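MaoC domain protein dehydratase (Chloroflexus aurantiacus, PDB 4E3E) catalyses the reversible dehydration of beta-methylmalyl-CoA to mesaconyl-CoA, a step of the glyoxylate assimilation cycle that regenerates acetyl-CoA and yields pyruvate. Local coordinates at residues A[45-50]-A[62-67]; A[56-61]-A[96-101]; A[175-180]-A[345-350]. All coordinates share one frame; numbering follows the deposited sequence.

Interaction 1 of 3, residues A[45-50]-A[62-67]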
loop_
_atom_site.group_PDB
_atom_site.type_symbol
_atom_site.label_atom_id
_atom_site.label_comp_id
_atom_site.label_asym_id
_atom_site.label_seq_id
_atom_site.Cartn_x
_atom_site.Cartn_y
_atom_site.Cartn_z
ATOM N N ALA A 45 18.497 -9.187 -1.461
ATOM C CA ALA A 45 19.121 -8.387 -0.394
ATOM C C ALA A 45 19.523 -6.990 -0.833
ATOM O O ALA A 45 19.480 -6.035 -0.034
ATOM C CB ALA A 45 20.301 -9.128 0.231
ATOM N N LEU A 46 19.901 -6.871 -2.102
ATOM C CA LEU A 46 20.340 -5.587 -2.680
ATOM C C LEU A 46 19.279 -4.477 -2.505
ATOM O O LEU A 46 19.615 -3.354 -2.150
ATOM C CB LEU A 46 20.702 -5.752 -4.176
ATOM C CG LEU A 46 21.289 -4.507 -4.857
ATOM C CD1 LEU A 46 22.567 -4.085 -4.140
ATOM C CD2 LEU A 46 21.528 -4.733 -6.345
ATOM N N THR A 47 18.000 -4.802 -2.738
ATOM C CA THR A 47 16.968 -3.776 -2.682
ATOM C C THR A 47 16.409 -3.571 -1.258
ATOM O O THR A 47 15.853 -2.519 -0.972
ATOM C CB THR A 47 15.828 -4.082 -3.652
ATOM O OG1 THR A 47 15.418 -5.427 -3.436
ATOM C CG2 THR A 47 16.294 -3.922 -5.135
ATOM N N SER A 48 16.583 -4.559 -0.369
ATOM C CA SER A 48 15.999 -4.510 0.992
ATOM C C SER A 48 16.849 -3.813 2.031
ATOM O O SER A 48 16.326 -3.347 3.038
ATOM C CB SER A 48 15.673 -5.903 1.504
ATOM O OG SER A 48 14.485 -6.368 0.887
ATOM N N SER A 49 18.150 -3.736 1.797
ATOM C CA SER A 49 19.055 -3.202 2.793
ATOM C C SER A 49 20.055 -2.165 2.252
ATOM O O SER A 49 20.890 -2.464 1.395
ATOM C CB SER A 49 19.791 -4.355 3.494
ATOM O OG SER A 49 20.823 -3.842 4.337
ATOM N N THR A 50 19.965 -0.945 2.766
ATOM C CA THR A 50 20.923 0.091 2.418
ATOM C C THR A 50 22.359 -0.288 2.803
ATOM O O THR A 50 23.253 -0.179 1.963
ATOM C CB THR A 50 20.477 1.474 2.950
ATOM O OG1 THR A 50 19.590 2.053 1.991
ATOM C CG2 THR A 50 21.650 2.436 3.170
ATOM N N PRO A 62 19.389 0.489 -4.135
ATOM C CA PRO A 62 18.815 0.981 -5.396
ATOM C C PRO A 62 17.352 0.538 -5.556
ATOM O O PRO A 62 16.940 -0.423 -4.927
ATOM C CB PRO A 62 19.665 0.274 -6.450
ATOM C CG PRO A 62 20.019 -1.036 -5.793
ATOM C CD PRO A 62 20.232 -0.707 -4.335
ATOM N N ILE A 63 16.605 1.246 -6.402
ATOM C CA ILE A 63 15.273 0.837 -6.827
ATOM C C ILE A 63 15.361 -0.504 -7.589
ATOM O O ILE A 63 16.241 -0.686 -8.422
ATOM C CB ILE A 63 14.633 1.939 -7.739
ATOM C CG1 ILE A 63 14.598 3.312 -7.050
ATOM C CG2 ILE A 63 13.226 1.550 -8.189
ATOM C CD1 ILE A 63 13.941 3.319 -5.674
ATOM N N ASP A 64 14.447 -1.439 -7.314
ATOM C CA ASP A 64 14.372 -2.675 -8.048
ATOM C C ASP A 64 14.292 -2.396 -9.564
ATOM O O ASP A 64 13.465 -1.586 -10.013
ATOM C CB ASP A 64 13.103 -3.442 -7.624
ATOM C CG ASP A 64 13.097 -4.891 -8.107
ATOM O OD1 ASP A 64 13.095 -5.800 -7.246
ATOM O OD2 ASP A 64 13.085 -5.125 -9.345
ATOM N N SER A 65 15.118 -3.094 -10.345
ATOM C CA SER A 65 15.147 -2.943 -11.806
ATOM C C SER A 65 13.765 -3.104 -12.420
ATOM O O SER A 65 13.420 -2.403 -13.373
ATOM C CB SER A 65 16.092 -3.966 -12.448
ATOM O OG SER A 65 17.430 -3.523 -12.369
ATOM N N LEU A 66 12.973 -4.033 -11.895
ATOM C CA LEU A 66 11.631 -4.221 -12.446
ATOM C C LEU A 66 10.650 -3.110 -12.055
ATOM O O LEU A 66 9.731 -2.795 -12.826
ATOM C CB LEU A 66 11.072 -5.587 -12.071
ATOM C CG LEU A 66 11.804 -6.757 -12.684
ATOM C CD1 LEU A 66 11.050 -8.010 -12.267
ATOM C CD2 LEU A 66 11.833 -6.635 -14.207
ATOM N N LEU A 67 10.832 -2.523 -10.869
ATOM C CA LEU A 67 10.062 -1.324 -10.503
ATOM C C LEU A 67 10.379 -0.182 -11.492
ATOM O O LEU A 67 9.453 0.478 -11.998
ATOM C CB LEU A 67 10.308 -0.901 -9.045
ATOM C CG LEU A 67 9.604 0.363 -8.509
ATOM C CD1 LEU A 67 8.089 0.349 -8.770
ATOM C CD2 LEU A 67 9.910 0.542 -7.013
HETATM O O HOH W 1 15.061 -0.583 -2.925
HETATM O O HOH W 2 14.419 -6.905 -5.190
#
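L46 and P62 make the apolar part of this contact. The leucine CG lies 3.8 Å from the proline CG, and its CD1 and CD2 fall beside CD and CG of the same ring, so the fork of the leucine lies against CG and CD of the pyrrolidine while the two side chains cross at about a right angle. L46 holds CG trans to its backbone N (chi1 -175°), which carries the fork out to the ring although its CB does not aim there. P62 CD also nears the helix backbone, 3.5 Å from L46 O. T47 adds its methyl: CG2 touches P62 O at 3.6 Å and D64 CA at 3.7 Å, covering the bend of chain that leads into helix 65-80.

Polar links across the gap run through water. One water donates to both T47 O and P62 O, joining two backbone carbonyls that cannot bond each other directly. A second lies 2.7 Å from D64 OD1; its link to T47 OG1 is unusually short, so the exact geometry there is doubtful. The threonine hydroxyl, which also bonds F44 O, sits between backbone N and carbonyl carbon (chi1 50°), leaving the methyl for P62 and D64.

Within 62-67, D64 is the N-cap of helix 65-80. Its OD2 takes L66 N at 2.8 Å through the anti lone pair, N-H...O 148°, while OD1 keeps the water, which probably restrains the carboxylate from turning. The side chains of D64 and L66 also touch Y36 of helix 30-40. P62 to S65 probably bind substrate, as in relatives, so this water-bridged, N-capped entry to the long helix of the hot-dog fold is consistent with one wall of the acyl-CoA site.

Interaction 2 of 3, residues A[56-61]-A[96-101]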
loop_
_atom_site.group_PDB
_atom_site.type_symbol
_atom_site.label_atom_id
_atom_site.label_comp_id
_atom_site.label_asym_id
_atom_site.label_seq_id
_atom_site.Cartn_x
_atom_site.Cartn_y
_atom_site.Cartn_z
ATOM N N LEU A 56 28.485 -2.989 -1.284
ATOM C CA LEU A 56 28.795 -3.282 -2.678
ATOM C C LEU A 56 29.190 -2.024 -3.438
ATOM O O LEU A 56 29.402 -2.071 -4.651
ATOM C CB LEU A 56 27.615 -3.975 -3.360
ATOM C CG LEU A 56 27.137 -5.251 -2.661
ATOM C CD1 LEU A 56 26.011 -5.901 -3.458
ATOM C CD2 LEU A 56 28.276 -6.236 -2.408
ATOM N N GLY A 57 29.295 -0.906 -2.724
ATOM C CA GLY A 57 29.798 0.342 -3.310
ATOM C C GLY A 57 28.706 1.245 -3.879
ATOM O O GLY A 57 29.007 2.215 -4.537
ATOM N N LEU A 58 27.439 0.923 -3.634
ATOM C CA LEU A 58 26.323 1.775 -4.058
ATOM C C LEU A 58 26.052 2.858 -3.017
ATOM O O LEU A 58 26.478 2.733 -1.858
ATOM C CB LEU A 58 25.044 0.931 -4.267
ATOM C CG LEU A 58 25.099 -0.048 -5.449
ATOM C CD1 LEU A 58 23.816 -0.847 -5.559
ATOM C CD2 LEU A 58 25.407 0.652 -6.778
ATOM N N GLU A 59 25.374 3.921 -3.398
ATOM C CA GLU A 59 25.044 4.995 -2.477
ATOM C C GLU A 59 24.117 4.554 -1.370
ATOM O O GLU A 59 24.241 4.970 -0.254
ATOM C CB GLU A 59 24.421 6.164 -3.211
ATOM C CG GLU A 59 25.254 6.738 -4.335
ATOM C CD GLU A 59 24.574 7.879 -5.056
ATOM O OE1 GLU A 59 23.710 8.531 -4.463
ATOM O OE2 GLU A 59 24.912 8.136 -6.220
ATOM N N ARG A 60 23.151 3.721 -1.728
ATOM C CA ARG A 60 22.145 3.239 -0.821
ATOM C C ARG A 60 21.439 2.172 -1.609
ATOM O O ARG A 60 21.816 1.908 -2.696
ATOM C CB ARG A 60 21.191 4.342 -0.427
ATOM C CG ARG A 60 20.668 5.142 -1.589
ATOM C CD ARG A 60 19.847 6.341 -1.176
ATOM N NE ARG A 60 18.633 6.013 -0.453
ATOM C CZ ARG A 60 17.805 6.908 0.050
ATOM N NH1 ARG A 60 16.728 6.541 0.693
ATOM N NH2 ARG A 60 18.069 8.183 -0.081
ATOM N N ALA A 61 20.436 1.543 -1.043
ATOM C CA ALA A 61 19.770 0.493 -1.768
ATOM C C ALA A 61 19.164 1.105 -3.001
ATOM O O ALA A 61 18.502 2.086 -2.927
ATOM C CB ALA A 61 18.703 -0.136 -0.914
ATOM N N GLY A 96 20.609 0.911 -17.514
ATOM C CA GLY A 96 21.732 1.841 -17.636
ATOM C C GLY A 96 22.156 2.310 -16.252
ATOM O O GLY A 96 22.544 1.502 -15.419
ATOM N N ALA A 97 22.073 3.611 -15.989
ATOM C CA ALA A 97 22.419 4.133 -14.666
ATOM C C ALA A 97 21.491 3.584 -13.579
ATOM O O ALA A 97 20.289 3.356 -13.806
ATOM C CB ALA A 97 22.409 5.657 -14.663
ATOM N N VAL A 98 22.071 3.341 -12.409
ATOM C CA VAL A 98 21.312 2.948 -11.217
ATOM C C VAL A 98 20.292 4.036 -10.856
ATOM O O VAL A 98 20.569 5.242 -10.977
ATOM C CB VAL A 98 22.269 2.717 -10.022
ATOM C CG1 VAL A 98 21.517 2.347 -8.756
ATOM C CG2 VAL A 98 23.261 1.628 -10.365
ATOM N N VAL A 99 19.120 3.598 -10.418
ATOM C CA VAL A 99 18.055 4.483 -9.937
ATOM C C VAL A 99 17.978 4.385 -8.408
ATOM O O VAL A 99 17.945 3.279 -7.858
ATOM C CB VAL A 99 16.700 4.067 -10.562
ATOM C CG1 VAL A 99 15.585 5.015 -10.131
ATOM C CG2 VAL A 99 16.809 4.072 -12.090
ATOM N N TYR A 100 17.969 5.534 -7.733
ATOM C CA TYR A 100 17.859 5.615 -6.284
ATOM C C TYR A 100 16.574 6.358 -5.889
ATOM O O TYR A 100 16.056 7.152 -6.693
ATOM C CB TYR A 100 19.063 6.385 -5.725
ATOM C CG TYR A 100 20.400 5.677 -5.871
ATOM C CD1 TYR A 100 20.682 4.512 -5.147
ATOM C CD2 TYR A 100 21.395 6.187 -6.712
ATOM C CE1 TYR A 100 21.907 3.871 -5.266
ATOM C CE2 TYR A 100 22.630 5.556 -6.837
ATOM C CZ TYR A 100 22.880 4.399 -6.110
ATOM O OH TYR A 100 24.086 3.754 -6.225
ATOM N N PRO A 101 16.058 6.129 -4.654
ATOM C CA PRO A 101 14.965 6.980 -4.150
ATOM C C PRO A 101 15.315 8.447 -4.320
ATOM O O PRO A 101 16.459 8.840 -4.020
ATOM C CB PRO A 101 14.920 6.641 -2.644
ATOM C CG PRO A 101 15.442 5.224 -2.563
ATOM C CD PRO A 101 16.471 5.103 -3.662
#
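Y100 lies between the side chain of E59 and that of its own neighbour V98, with its hydroxyl against the backbone of 58-60. E59 CB stands over one face, 4.1 Å from the ring centroid and 25° off the normal, a CH-pi contact; V98 CG1 covers the opposite face toward its rim. From CB the glutamate runs on across the ring at about a right angle to the tyrosine side chain. Its carboxylate, tilted 32° from the ring plane, ends with E59 OE2 3.5 Å from Y100 CE2. At the ring edge lie R60 O, 3.2 Å from Y100 CE1, and A61 O, in the ring plane. The hydroxyl receives E59 N at 3.1 Å in a nearly straight bond (165°), and L58 CD2 packs beside Y100 OH at 3.4 Å. A phenylalanine in place of Y100 would probably leave E59 N without this acceptor and the 58-60 backbone less firmly fixed.

The R60 side chain runs antiparallel to that of Y100, R60 CG 3.6 Å from Y100 CD1. The arginine chain bends at chi3, turning the guanidinium over P101; one of its faces rests on the proline, with R60 NH1 3.7 Å from P101 CG. NH1 also forms a salt bridge with E30 on helix 30-40. L58 CD2 also meets V98 CG2.

Through its ring contacts and the E59 N bond, Y100 joins the loop between strands 84-95 and 104-116 to the one preceding the long helix. G96, A97 and V98 probably bind substrate, consistent with a loop-built rim of the acyl-CoA pocket in a MaoC-like hot-dog domain.

Interaction 3 of 3, residues A[175-180]-A[345-350]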
loop_
_atom_site.group_PDB
_atom_site.type_symbol
_atom_site.label_atom_id
_atom_site.label_comp_id
_atom_site.label_asym_id
_atom_site.label_seq_id
_atom_site.Cartn_x
_atom_site.Cartn_y
_atom_site.Cartn_z
ATOM N N THR A 175 25.548 -2.898 -17.816
ATOM C CA THR A 175 26.066 -2.063 -16.730
ATOM C C THR A 175 26.246 -2.936 -15.490
ATOM O O THR A 175 25.346 -3.701 -15.135
ATOM C CB THR A 175 25.118 -0.881 -16.435
ATOM O OG1 THR A 175 25.076 -0.024 -17.577
ATOM C CG2 THR A 175 25.586 -0.069 -15.239
ATOM N N VAL A 176 27.413 -2.837 -14.855
ATOM C CA VAL A 176 27.725 -3.599 -13.637
ATOM C C VAL A 176 28.095 -2.571 -12.566
ATOM O O VAL A 176 29.277 -2.294 -12.348
ATOM C CB VAL A 176 28.880 -4.614 -13.860
ATOM C CG1 VAL A 176 29.122 -5.455 -12.612
ATOM C CG2 VAL A 176 28.589 -5.516 -15.051
ATOM N N PRO A 177 27.075 -1.996 -11.902
ATOM C CA PRO A 177 27.217 -0.756 -11.126
ATOM C C PRO A 177 27.718 -0.942 -9.707
ATOM O O PRO A 177 27.884 0.036 -8.989
ATOM C CB PRO A 177 25.789 -0.228 -11.070
ATOM C CG PRO A 177 24.922 -1.467 -11.137
ATOM C CD PRO A 177 25.694 -2.522 -11.864
ATOM N N TYR A 178 27.928 -2.183 -9.296
ATOM C CA TYR A 178 28.450 -2.445 -7.960
ATOM C C TYR A 178 29.608 -3.431 -8.020
ATOM O O TYR A 178 29.907 -3.983 -9.082
ATOM C CB TYR A 178 27.336 -2.922 -7.026
ATOM C CG TYR A 178 26.449 -3.997 -7.600
ATOM C CD1 TYR A 178 26.826 -5.331 -7.549
ATOM C CD2 TYR A 178 25.218 -3.681 -8.187
ATOM C CE1 TYR A 178 26.007 -6.329 -8.071
ATOM C CE2 TYR A 178 24.394 -4.667 -8.711
ATOM C CZ TYR A 178 24.793 -5.992 -8.651
ATOM O OH TYR A 178 23.977 -6.990 -9.159
ATOM N N THR A 179 30.268 -3.629 -6.884
ATOM C CA THR A 179 31.459 -4.461 -6.813
ATOM C C THR A 179 31.346 -5.395 -5.629
ATOM O O THR A 179 30.876 -4.998 -4.566
ATOM C CB THR A 179 32.714 -3.598 -6.609
ATOM O OG1 THR A 179 32.775 -2.617 -7.645
ATOM C CG2 THR A 179 33.969 -4.460 -6.667
ATOM N N VAL A 180 31.807 -6.628 -5.808
ATOM C CA VAL A 180 31.726 -7.637 -4.764
ATOM C C VAL A 180 33.125 -8.072 -4.358
ATOM O O VAL A 180 33.974 -8.297 -5.214
ATOM C CB VAL A 180 30.961 -8.882 -5.256
ATOM C CG1 VAL A 180 30.916 -9.946 -4.173
ATOM C CG2 VAL A 180 29.556 -8.510 -5.666
ATOM N N THR A 345 18.796 -11.394 -18.194
ATOM C CA THR A 345 20.159 -11.592 -17.754
ATOM C C THR A 345 20.352 -10.982 -16.368
ATOM O O THR A 345 20.053 -9.787 -16.136
ATOM C CB THR A 345 21.144 -10.967 -18.749
ATOM O OG1 THR A 345 20.983 -11.596 -20.025
ATOM C CG2 THR A 345 22.586 -11.152 -18.284
ATOM N N VAL A 346 20.857 -11.808 -15.455
ATOM C CA VAL A 346 21.098 -11.382 -14.080
ATOM C C VAL A 346 22.596 -11.260 -13.847
ATOM O O VAL A 346 23.407 -11.862 -14.566
ATOM C CB VAL A 346 20.494 -12.367 -13.061
ATOM C CG1 VAL A 346 18.973 -12.425 -13.210
ATOM C CG2 VAL A 346 21.105 -13.767 -13.234
ATOM N N LEU A 347 22.964 -10.460 -12.860
ATOM C CA LEU A 347 24.335 -10.411 -12.390
ATOM C C LEU A 347 24.400 -11.224 -11.098
ATOM O O LEU A 347 23.476 -11.150 -10.283
ATOM C CB LEU A 347 24.777 -8.964 -12.130
ATOM C CG LEU A 347 24.635 -7.945 -13.271
ATOM C CD1 LEU A 347 25.018 -6.549 -12.795
ATOM C CD2 LEU A 347 25.472 -8.342 -14.482
HETATM N N MSE A 348 25.480 -11.985 -10.912
HETATM C CA MSE A 348 25.674 -12.784 -9.690
HETATM C C MSE A 348 27.124 -12.739 -9.255
HETATM O O MSE A 348 28.019 -12.866 -10.089
HETATM C CB MSE A 348 25.244 -14.225 -9.974
HETATM C CG MSE A 348 25.454 -15.124 -8.757
HETATM SE SE MSE A 348 24.646 -16.913 -9.017
HETATM C CE MSE A 348 22.694 -16.591 -9.209
ATOM N N PRO A 349 27.384 -12.582 -7.938
ATOM C CA PRO A 349 28.763 -12.615 -7.462
ATOM C C PRO A 349 29.449 -13.928 -7.824
ATOM O O PRO A 349 28.802 -14.992 -7.870
ATOM C CB PRO A 349 28.619 -12.523 -5.947
ATOM C CG PRO A 349 27.296 -11.881 -5.733
ATOM C CD PRO A 349 26.427 -12.389 -6.833
ATOM N N ARG A 350 30.743 -13.840 -8.084
ATOM C CA ARG A 350 31.586 -15.018 -8.358
ATOM C C ARG A 350 32.430 -15.414 -7.144
ATOM O O ARG A 350 32.704 -14.586 -6.274
ATOM C CB ARG A 350 32.513 -14.733 -9.531
ATOM C CG ARG A 350 31.794 -14.572 -10.854
ATOM C CD ARG A 350 32.768 -14.284 -11.991
ATOM N NE ARG A 350 33.881 -15.234 -12.055
ATOM C CZ ARG A 350 34.723 -15.339 -13.080
ATOM N NH1 ARG A 350 34.593 -14.564 -14.146
ATOM N NH2 ARG A 350 35.705 -16.233 -13.041
#
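L347 rises from strand 338-349 against segment 175-180, and each of its outer carbons finds a partner there. L347 CB lies 3.7 Å from Y178 OH. CG, set beside the backbone N and trans to the carbonyl carbon (chi1 -55°), lifts the fork toward the loop. CD1 makes most of the contacts. It lies 3.7 Å from T175 O and also meets V176 CA and P177 CD. From Y178 CZ the same L347 CD1 stands 4.2 Å away, approaching the ring obliquely. L347 CD2 meets V176 CG2 at 4.2 Å. L347 thus touches four successive residues, T175 to Y178, by van der Waals contact, with no hydrogen bond between the two segments.

Y178 reaches the strand with the end of its ring, the long side chain crossing L347 obliquely. Its hydroxyl does not bond within the contact; it is hydrogen-bonded to S270 OG on strand 270-278, next to 338-349 in the sheet. That bond probably holds the oxygen near L347 CB.

Two residues further on, V180 repeats the pattern on P349. V180 CG1 lies 3.9 Å from P349 CB, and CG2 straddles CB and CG, so both methyls rest on the ring that ends the strand. I307 of strand 307-318 touches V176, Y178 and V180. R304 and D306 bond the loop backbone, at Y178 O and V180 N.

Here a loop lies over the C-terminal part of inner strand 338-349, its apolar side chains packed on that strand and its neighbours, consistent with a double hot-dog fold, 175-180 being part of the long connection between the two halves.

Overall arrangement
Interactions 1 and 2 alternate along the chain: 45-50, 56-61, 62-67, 96-101. Their centres are about 8 Å apart, joined by the I63 N to V99 O and A61 N to T50 OG1 hydrogen bonds and by P62 packing on V98. Interaction 3 follows both in sequence, about 13 Å from interaction 1 and about 12 Å from interaction 2, centre to centre; L46 meets Y178, V98 meets P177, and L56 O bonds T179 N. All three lie on the same side of the chain's centre. Together they tie the loops round helices 45-48 and 65-80 to inner strand 338-349 and to the loop 175-180, beside residues that probably bind substrate, as in relatives.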